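Local structure of glucokinase (Leishmania braziliensis MHOM/BR/75/M2904, 6EDI) at residues Ser79-Arg82 / Gln83-Glu86; Asp89-Leu92 / Gln93-Lys97; Gly135-Leu139 / Val140-Val144; Ala153-Asp157 / Leu158-Ala162; Ser395-Ile399 / Asn400-Cys404. The protein probably catalyses the ATP-dependent phosphorylation of D-glucose to glucose 6-phosphate, as glucokinases of the actin-like ATPase clan do. All blocks are in the same frame, centred on the assembly; numbering follows the deposited sequence.

The five contacts follow one another along the chain. Interactions 1 and 2 are the entrance and the later turns of helix 84-98, with centres about 16 Å apart. Interaction 3, in the turn after strand 137-138, touches both: I81 packs on the G135-A137 backbone, L85 on Y142, and L92 on P143. Interaction 4 lies where edge strand 152-156 of a six-stranded mixed sheet gives way to helix 157-170, and L154 reaches back to Y142 of interaction 3. Interaction 5 lies about 11 Å from interaction 4 between centres; a probable hydrogen bond from N400 to D157 joins the two, so that the last helix, 399-409, is tied to the start of helix 157-170.

Interaction 1: residues Ser79-Arg82 / Gln83-Glu86; sequences SDIR and QLLE
Between D80 and L85 the backbone closes in bonds spaced three residues apart: Q83 N to D80 O, L84 N to I81 O and L85 N to R82 O are each 3.1 Å. At the front of this turn the D80 carboxylate reaches forward over the next residues. D80 OD1 takes the backbone N of R82 at 2.9 Å, which makes an Asx turn, and the same oxygen receives R82 NE on its syn lone pair in an almost straight bond. R82 NH2 reaches D80 OD2 at 2.8 Å, tilted from the guanidinium plane. The arginine therefore grips the carboxylate side-on through NE and one terminal nitrogen, and the bend of its chain at chi3 (-69°) is what swings the guanidinium back to a residue only two positions earlier. K78 adds a second salt bridge to OD2. On another side of the turn I81 CD1 meets L84 CD1 at 4.1 Å, the two side chains crossing at a slant, and both also rest on V47 of strand 41-48. L84 CG lies 3.2 Å from I81 O, hugging the carbonyl that its own N-H bonds. Q83 runs extended, and its amide is held by T77 and the backbone of K78. Two donors on OD1 and two cationic partners would probably keep D80 ionised, and they fix the rotation of a carboxylate that pins the chain in the turn that leads into helix 84-98.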
loop_
_atom_site.group_PDB
_atom_site.type_symbol
_atom_site.label_atom_id
_atom_site.label_comp_id
_atom_site.label_asym_id
_atom_site.label_seq_id
_atom_site.Cartn_x
_atom_site.Cartn_y
_atom_site.Cartn_z
ATOM N N SER A 79 -24.850 3.697 -22.573
ATOM C CA SER A 79 -24.523 3.201 -21.231
ATOM C C SER A 79 -23.460 2.108 -21.312
ATOM O O SER A 79 -23.575 1.065 -20.672
ATOM C CB SER A 79 -25.780 2.676 -20.523
ATOM O OG SER A 79 -26.714 3.718 -20.290
ATOM N N ASP A 80 -22.427 2.368 -22.112
ATOM C CA ASP A 80 -21.444 1.358 -22.493
ATOM C C ASP A 80 -20.045 1.975 -22.528
ATOM O O ASP A 80 -19.809 2.942 -23.261
ATOM C CB ASP A 80 -21.811 0.783 -23.871
ATOM C CG ASP A 80 -20.923 -0.385 -24.296
ATOM O OD1 ASP A 80 -19.789 -0.533 -23.784
ATOM O OD2 ASP A 80 -21.357 -1.157 -25.178
ATOM N N ILE A 81 -19.121 1.393 -21.760
ATOM C CA ILE A 81 -17.762 1.931 -21.610
ATOM C C ILE A 81 -16.962 1.907 -22.912
ATOM O O ILE A 81 -16.023 2.690 -23.088
ATOM C CB ILE A 81 -16.966 1.171 -20.508
ATOM C CG1 ILE A 81 -15.765 1.990 -20.034
ATOM C CG2 ILE A 81 -16.521 -0.196 -20.999
ATOM C CD1 ILE A 81 -16.160 3.262 -19.325
ATOM N N ARG A 82 -17.323 0.999 -23.815
ATOM C CA ARG A 82 -16.620 0.859 -25.089
ATOM C C ARG A 82 -16.904 2.048 -26.001
ATOM O O ARG A 82 -16.214 2.257 -26.995
ATOM C CB ARG A 82 -17.010 -0.457 -25.768
ATOM C CG ARG A 82 -16.563 -1.697 -24.991
ATOM C CD ARG A 82 -17.298 -2.952 -25.417
ATOM N NE ARG A 82 -18.707 -2.921 -25.031
ATOM C CZ ARG A 82 -19.539 -3.952 -25.157
ATOM N NH1 ARG A 82 -19.105 -5.098 -25.663
ATOM N NH2 ARG A 82 -20.806 -3.835 -24.783
ATOM N N GLN A 83 -17.909 2.840 -25.648
ATOM C CA GLN A 83 -18.200 4.073 -26.378
ATOM C C GLN A 83 -17.060 5.098 -26.265
ATOM O O GLN A 83 -16.996 6.043 -27.044
ATOM C CB GLN A 83 -19.539 4.681 -25.934
ATOM C CG GLN A 83 -20.053 5.801 -26.843
ATOM C CD GLN A 83 -21.506 6.181 -26.580
ATOM O OE1 GLN A 83 -22.103 5.764 -25.582
ATOM N NE2 GLN A 83 -22.083 6.970 -27.483
ATOM N N LEU A 84 -16.139 4.901 -25.319
ATOM C CA LEU A 84 -14.961 5.765 -25.250
ATOM C C LEU A 84 -14.221 5.748 -26.591
ATOM O O LEU A 84 -13.695 6.767 -27.016
ATOM C CB LEU A 84 -14.014 5.358 -24.106
ATOM C CG LEU A 84 -14.567 5.460 -22.679
ATOM C CD1 LEU A 84 -13.474 5.260 -21.660
ATOM C CD2 LEU A 84 -15.203 6.802 -22.464
ATOM N N LEU A 85 -14.215 4.596 -27.262
ATOM C CA LEU A 85 -13.510 4.448 -28.540
ATOM C C LEU A 85 -14.049 5.407 -29.595
ATOM O O LEU A 85 -13.285 6.038 -30.330
ATOM C CB LEU A 85 -13.572 3.005 -29.051
ATOM C CG LEU A 85 -12.496 2.049 -28.533
ATOM C CD1 LEU A 85 -12.660 1.817 -27.050
ATOM C CD2 LEU A 85 -12.522 0.718 -29.272
ATOM N N GLU A 86 -15.369 5.516 -29.663
ATOM C CA GLU A 86 -15.997 6.468 -30.562
ATOM C C GLU A 86 -15.501 7.861 -30.239
ATOM O O GLU A 86 -15.121 8.615 -31.137
ATOM C CB GLU A 86 -17.511 6.422 -30.414
ATOM C CG GLU A 86 -18.080 5.027 -30.502
ATOM C CD GLU A 86 -19.555 5.036 -30.782
ATOM O OE1 GLU A 86 -20.168 6.127 -30.732
ATOM O OE2 GLU A 86 -20.097 3.947 -31.062
#

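Interaction 2: residues Asp89-Leu92 / Gln93-Lys97; sequences DEVL and QHLKK
Two successive turns of helix 84-98 meet here, D89 to L92 bonded to Q93 to K96 through the helix's own four-residue repeat. Q93 N donates to D89 O at 2.7 Å in a nearly straight bond, the shortest of the four; H94 N to E90 O, L95 N to V91 O and K96 N to L92 O continue the series. Beside the first of them D89 turns its carboxylate forward, so that OD2 comes within 3.1 Å of Q93 CG. The helix packs on the sheet, and this shapes its inner face: V91 and L95, four apart, bring CG1 and CD1 to 4.3 Å and share a bed made by L26 of helix 26-32 and F56 of strand 51-58. H94 also sets its NE2 against A27 N in a hydrogen bond. Around the flank from these residues K96 doubles back over L92. Its chain bends at chi2 (-74°) and at the two torsions beyond, which carries NZ to 3.7 Å from L92 CG while K96 CG presses within 3.0 Å of L92 O. The ammonium thus ends against a leucine branch, and its ion pair with E145 is long and weak. L92 CD1 approaches L95 CD1 at 4.4 Å, and L92 also packs on P143 and L146 of the loop that follows strand 137-138.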
loop_
_atom_site.group_PDB
_atom_site.type_symbol
_atom_site.label_atom_id
_atom_site.label_comp_id
_atom_site.label_asym_id
_atom_site.label_seq_id
_atom_site.Cartn_x
_atom_site.Cartn_y
_atom_site.Cartn_z
ATOM N N ASP A 89 -11.912 8.597 -31.210
ATOM C CA ASP A 89 -11.858 8.761 -32.658
ATOM C C ASP A 89 -12.448 10.106 -33.120
ATOM O O ASP A 89 -11.874 10.762 -33.988
ATOM C CB ASP A 89 -12.508 7.583 -33.382
ATOM C CG ASP A 89 -12.072 7.489 -34.829
ATOM O OD1 ASP A 89 -10.956 6.980 -35.076
ATOM O OD2 ASP A 89 -12.831 7.941 -35.715
ATOM N N GLU A 90 -13.567 10.534 -32.535
ATOM C CA GLU A 90 -14.115 11.856 -32.863
ATOM C C GLU A 90 -13.142 12.992 -32.540
ATOM O O GLU A 90 -13.092 13.994 -33.253
ATOM C CB GLU A 90 -15.448 12.113 -32.151
ATOM C CG GLU A 90 -16.562 11.157 -32.512
ATOM C CD GLU A 90 -17.916 11.844 -32.588
ATOM O OE1 GLU A 90 -18.510 12.142 -31.528
ATOM O OE2 GLU A 90 -18.381 12.089 -33.720
ATOM N N VAL A 91 -12.381 12.847 -31.458
ATOM C CA VAL A 91 -11.399 13.866 -31.084
ATOM C C VAL A 91 -10.259 13.851 -32.090
ATOM O O VAL A 91 -9.819 14.899 -32.585
ATOM C CB VAL A 91 -10.834 13.621 -29.672
ATOM C CG1 VAL A 91 -9.659 14.561 -29.386
ATOM C CG2 VAL A 91 -11.918 13.795 -28.624
ATOM N N LEU A 92 -9.806 12.643 -32.399
ATOM C CA LEU A 92 -8.683 12.441 -33.295
ATOM C C LEU A 92 -9.026 12.882 -34.726
ATOM O O LEU A 92 -8.275 13.635 -35.335
ATOM C CB LEU A 92 -8.229 10.979 -33.237
ATOM C CG LEU A 92 -6.728 10.695 -33.326
ATOM C CD1 LEU A 92 -5.915 11.971 -33.176
ATOM C CD2 LEU A 92 -6.307 9.669 -32.284
ATOM N N GLN A 93 -10.174 12.448 -35.244
ATOM C CA GLN A 93 -10.605 12.869 -36.578
ATOM C C GLN A 93 -10.832 14.382 -36.640
ATOM O O GLN A 93 -10.620 15.004 -37.684
ATOM C CB GLN A 93 -11.861 12.109 -37.039
ATOM C CG GLN A 93 -11.739 10.567 -37.042
ATOM C CD GLN A 93 -10.466 10.029 -37.699
ATOM O OE1 GLN A 93 -9.798 9.147 -37.148
ATOM N NE2 GLN A 93 -10.140 10.538 -38.884
ATOM N N HIS A 94 -11.241 14.985 -35.527
ATOM C CA HIS A 94 -11.440 16.434 -35.501
ATOM C C HIS A 94 -10.114 17.171 -35.584
ATOM O O HIS A 94 -10.019 18.206 -36.241
ATOM C CB HIS A 94 -12.169 16.890 -34.238
ATOM C CG HIS A 94 -12.161 18.377 -34.043
ATOM N ND1 HIS A 94 -13.145 19.196 -34.552
ATOM C CD2 HIS A 94 -11.288 19.190 -33.402
ATOM C CE1 HIS A 94 -12.881 20.450 -34.231
ATOM N NE2 HIS A 94 -11.760 20.476 -33.533
ATOM N N LEU A 95 -9.102 16.658 -34.885
ATOM C CA LEU A 95 -7.781 17.274 -34.906
ATOM C C LEU A 95 -7.140 17.202 -36.292
ATOM O O LEU A 95 -6.500 18.156 -36.726
ATOM C CB LEU A 95 -6.854 16.641 -33.862
ATOM C CG LEU A 95 -7.187 16.861 -32.385
ATOM C CD1 LEU A 95 -6.206 16.076 -31.507
ATOM C CD2 LEU A 95 -7.149 18.333 -32.039
ATOM N N LYS A 96 -7.303 16.072 -36.980
ATOM C CA LYS A 96 -6.729 15.911 -38.318
ATOM C C LYS A 96 -7.503 16.739 -39.347
ATOM O O LYS A 96 -6.944 17.169 -40.356
ATOM C CB LYS A 96 -6.723 14.440 -38.749
ATOM C CG LYS A 96 -6.381 13.419 -37.653
ATOM C CD LYS A 96 -4.909 13.383 -37.263
ATOM C CE LYS A 96 -4.358 11.963 -37.335
ATOM N NZ LYS A 96 -5.350 10.976 -36.801
ATOM N N LYS A 97 -8.788 16.963 -39.081
ATOM C CA LYS A 97 -9.656 17.697 -39.999
ATOM C C LYS A 97 -9.631 19.209 -39.774
ATOM O O LYS A 97 -9.865 19.977 -40.710
ATOM C CB LYS A 97 -11.105 17.218 -39.885
ATOM C CG LYS A 97 -11.441 15.899 -40.571
ATOM C CD LYS A 97 -12.921 15.609 -40.376
ATOM C CE LYS A 97 -13.337 14.270 -40.952
ATOM N NZ LYS A 97 -14.812 14.071 -40.845
#

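Interaction 3: residues Gly135-Leu139 / Val140-Val144; sequences GIARL and VDYPV
The ring of Y142 lies against the backbone it has just left. Over one of its faces come R138 O, 3.5 Å above the plane and toward the rim, and L139 CA, 4.2 Å from the ring centroid and 20° off the normal, a CH-pi contact. L139 also brings CD1 to Y142 CD2 at 3.8 Å, the two side chains crossing at about a right angle. At the far end of the ring the phenol OH rests 3.4 Å from A137 CB. What folds the ring back is the turn itself: D141 N donates to R138 O and Y142 N to L139 O, both at 3.0 Å. R138 O thus serves as acceptor for D141 and as cover for the tyrosine ring. With chi1 at -68°, Y142 CG stays beside its own N, which lays the ring against the R138 and L139 backbone. D141 packs its carboxylate oxygen OD2 on R138 CB, while the extended R138 chain runs back along the strand, its guanidinium laying one face on I136 CB, with R138 NH1 4.8 Å from D141 OD2, near but not in contact. Further out, F88 meets Y142 edge-to-face, F147 meets it with planes at about 50°, and L84, L85 and L154 complete the apolar surround. A137 and L139 bond back to A127 and Q125 of the neighbouring hairpin. The whole is a tight 3-10 turn ending an edge strand of a small three-stranded antiparallel sheet, with the Y142 ring wedged between helix 84-98 and strand 152-156.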
loop_
_atom_site.group_PDB
_atom_site.type_symbol
_atom_site.label_atom_id
_atom_site.label_comp_id
_atom_site.label_asym_id
_atom_site.label_seq_id
_atom_site.Cartn_x
_atom_site.Cartn_y
_atom_site.Cartn_z
ATOM N N GLY A 135 -19.848 -3.445 -20.721
ATOM C CA GLY A 135 -18.580 -3.597 -21.406
ATOM C C GLY A 135 -17.353 -3.542 -20.521
ATOM O O GLY A 135 -17.430 -3.240 -19.324
ATOM N N ILE A 136 -16.213 -3.833 -21.133
ATOM C CA ILE A 136 -14.925 -3.742 -20.467
ATOM C C ILE A 136 -14.068 -2.693 -21.169
ATOM O O ILE A 136 -14.026 -2.638 -22.401
ATOM C CB ILE A 136 -14.212 -5.107 -20.472
ATOM C CG1 ILE A 136 -15.116 -6.175 -19.846
ATOM C CG2 ILE A 136 -12.849 -5.024 -19.773
ATOM C CD1 ILE A 136 -15.548 -5.875 -18.423
ATOM N N ALA A 137 -13.427 -1.829 -20.387
ATOM C CA ALA A 137 -12.451 -0.893 -20.930
ATOM C C ALA A 137 -11.140 -1.633 -21.074
ATOM O O ALA A 137 -10.622 -2.165 -20.093
ATOM C CB ALA A 137 -12.277 0.290 -20.007
ATOM N N ARG A 138 -10.611 -1.686 -22.291
ATOM C CA ARG A 138 -9.295 -2.276 -22.509
ATOM C C ARG A 138 -8.373 -1.214 -23.080
ATOM O O ARG A 138 -8.615 -0.702 -24.173
ATOM C CB ARG A 138 -9.387 -3.492 -23.439
ATOM C CG ARG A 138 -10.297 -4.574 -22.880
ATOM C CD ARG A 138 -10.329 -5.850 -23.725
ATOM N NE ARG A 138 -11.270 -6.817 -23.163
ATOM C CZ ARG A 138 -12.593 -6.680 -23.231
ATOM N NH1 ARG A 138 -13.116 -5.622 -23.836
ATOM N NH2 ARG A 138 -13.397 -7.588 -22.692
ATOM N N LEU A 139 -7.330 -0.877 -22.324
ATOM C CA LEU A 139 -6.395 0.175 -22.710
ATOM C C LEU A 139 -5.791 -0.066 -24.098
ATOM O O LEU A 139 -5.610 0.870 -24.886
ATOM C CB LEU A 139 -5.280 0.293 -21.664
ATOM C CG LEU A 139 -4.200 1.324 -21.971
ATOM C CD1 LEU A 139 -4.772 2.716 -21.857
ATOM C CD2 LEU A 139 -2.986 1.150 -21.059
ATOM N N VAL A 140 -5.498 -1.327 -24.394
ATOM C CA VAL A 140 -4.886 -1.700 -25.669
ATOM C C VAL A 140 -5.753 -1.334 -26.892
ATOM O O VAL A 140 -5.228 -1.126 -27.989
ATOM C CB VAL A 140 -4.540 -3.207 -25.687
ATOM C CG1 VAL A 140 -5.804 -4.043 -25.735
ATOM C CG2 VAL A 140 -3.625 -3.536 -26.860
ATOM N N ASP A 141 -7.070 -1.238 -26.708
ATOM C CA ASP A 141 -7.959 -0.883 -27.821
ATOM C C ASP A 141 -7.944 0.610 -28.151
ATOM O O ASP A 141 -8.531 1.038 -29.148
ATOM C CB ASP A 141 -9.400 -1.318 -27.535
ATOM C CG ASP A 141 -9.575 -2.826 -27.550
ATOM O OD1 ASP A 141 -8.618 -3.539 -27.924
ATOM O OD2 ASP A 141 -10.678 -3.293 -27.191
ATOM N N TYR A 142 -7.282 1.399 -27.306
ATOM C CA TYR A 142 -7.349 2.855 -27.402
ATOM C C TYR A 142 -6.358 3.403 -28.418
ATOM O O TYR A 142 -5.290 2.822 -28.614
ATOM C CB TYR A 142 -7.088 3.497 -26.035
ATOM C CG TYR A 142 -8.173 3.244 -25.011
ATOM C CD1 TYR A 142 -9.361 2.608 -25.360
ATOM C CD2 TYR A 142 -8.005 3.648 -23.697
ATOM C CE1 TYR A 142 -10.347 2.374 -24.431
ATOM C CE2 TYR A 142 -8.982 3.430 -22.754
ATOM C CZ TYR A 142 -10.152 2.790 -23.127
ATOM O OH TYR A 142 -11.130 2.563 -22.194
ATOM N N PRO A 143 -6.718 4.527 -29.069
ATOM C CA PRO A 143 -5.903 5.248 -30.056
ATOM C C PRO A 143 -4.510 5.568 -29.552
ATOM O O PRO A 143 -4.368 6.355 -28.619
ATOM C CB PRO A 143 -6.657 6.564 -30.209
ATOM C CG PRO A 143 -8.067 6.206 -29.993
ATOM C CD PRO A 143 -8.057 5.138 -28.929
ATOM N N VAL A 144 -3.496 5.001 -30.190
ATOM C CA VAL A 144 -2.123 5.186 -29.761
ATOM C C VAL A 144 -1.680 6.652 -29.810
ATOM O O VAL A 144 -0.813 7.079 -29.046
ATOM C CB VAL A 144 -1.190 4.270 -30.573
ATOM C CG1 VAL A 144 -0.164 5.077 -31.362
ATOM C CG2 VAL A 144 -0.552 3.285 -29.665
#

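Interaction 4: residues Ala153-Asp157 / Leu158-Ala162; sequences ALLND and LEAGA
The carboxylate of E159 has L155 CD2 over one face, 3.5 Å from E159 CD, the two side chains crossing at about a right angle. E159 OE1 takes the backbone N of N156 at 3.1 Å, approached on its anti side and 27° out of the carboxylate plane. A water donates to E159 OE2 at 2.6 Å and to L154 O, so the two oxygens tie the acid to successive parts of the strand. The glutamate reaches back this far because it runs extended, with chi1 at 175°. The D157 carboxylate lies alongside L158, OD2 at 3.5 Å from L158 CD2, and its OD1 is bonded by N400. L155 CD1 packs on A160 CB at 3.8 Å. Along the backbone A160 N meets N156 O at 2.9 Å, and G161 N meets D157 O. N156 sits at the N-cap; E159 OE1 on N156 N is one half of a capping box, and the reciprocal bond from the N156 side chain is not made. This is a strand-to-helix junction within the actin-like ATPase fold: the axes of 153-156 and 158-162 stand 96° apart where edge strand 152-156 passes into helix 157-170.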
loop_
_atom_site.group_PDB
_atom_site.type_symbol
_atom_site.label_atom_id
_atom_site.label_comp_id
_atom_site.label_asym_id
_atom_site.label_seq_id
_atom_site.Cartn_x
_atom_site.Cartn_y
_atom_site.Cartn_z
ATOM N N ALA A 153 -2.423 4.484 -19.064
ATOM C CA ALA A 153 -3.010 3.622 -18.044
ATOM C C ALA A 153 -4.453 3.978 -17.825
ATOM O O ALA A 153 -4.850 5.137 -18.001
ATOM C CB ALA A 153 -2.254 3.762 -16.728
ATOM N N LEU A 154 -5.235 2.978 -17.435
ATOM C CA LEU A 154 -6.524 3.230 -16.828
ATOM C C LEU A 154 -6.270 3.475 -15.351
ATOM O O LEU A 154 -5.453 2.801 -14.733
ATOM C CB LEU A 154 -7.462 2.033 -17.003
ATOM C CG LEU A 154 -7.723 1.627 -18.445
ATOM C CD1 LEU A 154 -8.579 0.368 -18.514
ATOM C CD2 LEU A 154 -8.375 2.768 -19.180
ATOM N N LEU A 155 -6.957 4.459 -14.794
ATOM C CA LEU A 155 -6.817 4.773 -13.387
ATOM C C LEU A 155 -8.152 4.621 -12.668
ATOM O O LEU A 155 -9.218 5.003 -13.193
ATOM C CB LEU A 155 -6.309 6.203 -13.217
ATOM C CG LEU A 155 -5.059 6.627 -13.998
ATOM C CD1 LEU A 155 -4.848 8.130 -13.862
ATOM C CD2 LEU A 155 -3.808 5.865 -13.550
ATOM N N ASN A 156 -8.092 4.067 -11.464
ATOM C CA ASN A 156 -9.212 4.155 -10.533
ATOM C C ASN A 156 -9.474 5.612 -10.224
ATOM O O ASN A 156 -8.560 6.433 -10.277
ATOM C CB ASN A 156 -8.889 3.419 -9.223
ATOM C CG ASN A 156 -9.256 1.949 -9.273
ATOM O OD1 ASN A 156 -10.442 1.592 -9.234
ATOM N ND2 ASN A 156 -8.242 1.084 -9.354
ATOM N N ASP A 157 -10.723 5.932 -9.915
ATOM C CA ASP A 157 -11.125 7.288 -9.552
ATOM C C ASP A 157 -10.200 7.895 -8.470
ATOM O O ASP A 157 -9.667 9.004 -8.633
ATOM C CB ASP A 157 -12.627 7.280 -9.161
ATOM C CG ASP A 157 -13.003 8.361 -8.148
ATOM O OD1 ASP A 157 -12.593 9.532 -8.298
ATOM O OD2 ASP A 157 -13.752 8.036 -7.202
ATOM N N LEU A 158 -9.968 7.160 -7.392
ATOM C CA LEU A 158 -9.139 7.684 -6.301
ATOM C C LEU A 158 -7.640 7.678 -6.622
ATOM O O LEU A 158 -6.865 8.441 -6.041
ATOM C CB LEU A 158 -9.420 6.935 -4.993
ATOM C CG LEU A 158 -10.142 7.806 -3.989
ATOM C CD1 LEU A 158 -9.291 9.018 -3.731
ATOM C CD2 LEU A 158 -11.481 8.223 -4.582
ATOM N N GLU A 159 -7.237 6.809 -7.538
ATOM C CA GLU A 159 -5.848 6.798 -7.999
ATOM C C GLU A 159 -5.609 8.079 -8.785
ATOM O O GLU A 159 -4.641 8.819 -8.540
ATOM C CB GLU A 159 -5.594 5.551 -8.846
ATOM C CG GLU A 159 -4.222 5.474 -9.497
ATOM C CD GLU A 159 -4.098 4.284 -10.424
ATOM O OE1 GLU A 159 -5.133 3.632 -10.683
ATOM O OE2 GLU A 159 -2.970 4.015 -10.899
ATOM N N ALA A 160 -6.530 8.376 -9.700
ATOM C CA ALA A 160 -6.428 9.603 -10.471
ATOM C C ALA A 160 -6.500 10.827 -9.557
ATOM O O ALA A 160 -5.799 11.798 -9.783
ATOM C CB ALA A 160 -7.480 9.659 -11.566
ATOM N N GLY A 161 -7.328 10.777 -8.518
ATOM C CA GLY A 161 -7.452 11.908 -7.597
ATOM C C GLY A 161 -6.158 12.209 -6.862
ATOM O O GLY A 161 -5.746 13.373 -6.697
ATOM N N ALA A 162 -5.509 11.141 -6.422
ATOM C CA ALA A 162 -4.207 11.241 -5.777
ATOM C C ALA A 162 -3.163 11.840 -6.719
ATOM O O ALA A 162 -2.369 12.700 -6.311
ATOM C CB ALA A 162 -3.769 9.886 -5.271
HETATM O O HOH W 1 -3.520 2.292 -12.813
#

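Interaction 5: residues Ser395-Ile399 / Asn400-Cys404; sequences SSVNI and NLLGC
L402 reaches back over the first turn of its helix toward V397. Its CB lies 3.6 Å from I399 O; CG, beside the backbone N at chi1 -74°, comes equally close to N398 O; and the tip, CD1, ends on V397 CG2 at 3.8 Å, the two side chains crossing at about a right angle. The backbone is bonded to the same carbonyls. L402 N donates to N398 O at 3.1 Å, and G403 N donates to I399 O at 2.9 Å. N398 stands at the N-cap without a capping bond from its side chain and is the centre of an inverse gamma turn, closed by a weak bond from I399 N to V397 O; its OD1 takes a weak hydrogen bond from R53. I399 CG2 lies 3.3 Å from N400 OD1, while ND2 of the same amide, engaged with D157, also reaches D46 weakly. This start of helix 399-409 is thus lodged between elements: L402 and V397 rest on V16 of strand 16-20 and N398 on T18 of the same strand, L401 on I69 and Y71 of strand 67-75 and on V44 of strand 41-48, while I399 and L402 meet L168 of helix 157-170.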
loop_
_atom_site.group_PDB
_atom_site.type_symbol
_atom_site.label_atom_id
_atom_site.label_comp_id
_atom_site.label_asym_id
_atom_site.label_seq_id
_atom_site.Cartn_x
_atom_site.Cartn_y
_atom_site.Cartn_z
ATOM N N SER A 395 -11.006 23.799 -1.726
ATOM C CA SER A 395 -11.457 24.381 -2.996
ATOM C C SER A 395 -11.752 23.272 -3.989
ATOM O O SER A 395 -10.919 22.378 -4.197
ATOM C CB SER A 395 -10.390 25.308 -3.598
ATOM O OG SER A 395 -9.800 26.167 -2.634
ATOM N N SER A 396 -12.924 23.326 -4.612
ATOM C CA SER A 396 -13.294 22.329 -5.608
ATOM C C SER A 396 -12.412 22.459 -6.843
ATOM O O SER A 396 -11.911 23.542 -7.149
ATOM C CB SER A 396 -14.766 22.474 -5.991
ATOM O OG SER A 396 -15.588 22.124 -4.896
ATOM N N VAL A 397 -12.216 21.351 -7.545
ATOM C CA VAL A 397 -11.335 21.331 -8.708
ATOM C C VAL A 397 -11.521 20.010 -9.415
ATOM O O VAL A 397 -11.973 19.046 -8.806
ATOM C CB VAL A 397 -9.852 21.546 -8.308
ATOM C CG1 VAL A 397 -9.279 20.315 -7.612
ATOM C CG2 VAL A 397 -9.017 21.913 -9.528
ATOM N N ASN A 398 -11.214 19.961 -10.708
ATOM C CA ASN A 398 -11.352 18.718 -11.437
ATOM C C ASN A 398 -10.127 17.859 -11.178
ATOM O O ASN A 398 -9.253 17.726 -12.040
ATOM C CB ASN A 398 -11.552 19.001 -12.924
ATOM C CG ASN A 398 -12.849 19.737 -13.195
ATOM O OD1 ASN A 398 -13.916 19.133 -13.202
ATOM N ND2 ASN A 398 -12.767 21.049 -13.395
ATOM N N ILE A 399 -10.072 17.316 -9.963
ATOM C CA ILE A 399 -8.893 16.632 -9.447
ATOM C C ILE A 399 -8.565 15.401 -10.283
ATOM O O ILE A 399 -7.398 15.097 -10.507
ATOM C CB ILE A 399 -9.041 16.258 -7.940
ATOM C CG1 ILE A 399 -7.667 16.013 -7.321
ATOM C CG2 ILE A 399 -9.914 15.046 -7.739
ATOM C CD1 ILE A 399 -6.876 17.260 -7.232
ATOM N N ASN A 400 -9.593 14.727 -10.794
ATOM C CA ASN A 400 -9.348 13.513 -11.551
ATOM C C ASN A 400 -8.747 13.805 -12.926
ATOM O O ASN A 400 -7.871 13.093 -13.380
ATOM C CB ASN A 400 -10.615 12.665 -11.662
ATOM C CG ASN A 400 -11.014 12.042 -10.340
ATOM O OD1 ASN A 400 -10.328 12.204 -9.325
ATOM N ND2 ASN A 400 -12.138 11.330 -10.341
ATOM N N LEU A 401 -9.227 14.843 -13.595
ATOM C CA LEU A 401 -8.590 15.258 -14.840
ATOM C C LEU A 401 -7.110 15.620 -14.613
ATOM O O LEU A 401 -6.222 15.145 -15.339
ATOM C CB LEU A 401 -9.363 16.406 -15.493
ATOM C CG LEU A 401 -10.739 15.975 -16.002
ATOM C CD1 LEU A 401 -11.454 17.097 -16.753
ATOM C CD2 LEU A 401 -10.619 14.760 -16.903
ATOM N N LEU A 402 -6.852 16.443 -13.602
ATOM C CA LEU A 402 -5.486 16.809 -13.232
ATOM C C LEU A 402 -4.613 15.582 -12.973
ATOM O O LEU A 402 -3.424 15.566 -13.314
ATOM C CB LEU A 402 -5.492 17.709 -11.998
ATOM C CG LEU A 402 -5.932 19.145 -12.203
ATOM C CD1 LEU A 402 -6.106 19.838 -10.862
ATOM C CD2 LEU A 402 -4.893 19.860 -13.043
ATOM N N GLY A 403 -5.211 14.560 -12.369
ATOM C CA GLY A 403 -4.485 13.346 -12.042
ATOM C C GLY A 403 -4.003 12.599 -13.259
ATOM O O GLY A 403 -3.005 11.864 -13.202
ATOM N N CYS A 404 -4.715 12.781 -14.371
ATOM C CA CYS A 404 -4.257 12.201 -15.614
ATOM C C CYS A 404 -2.933 12.864 -16.002
ATOM O O CYS A 404 -2.039 12.202 -16.528
ATOM C CB CYS A 404 -5.318 12.335 -16.713
ATOM S SG CYS A 404 -6.759 11.239 -16.492
#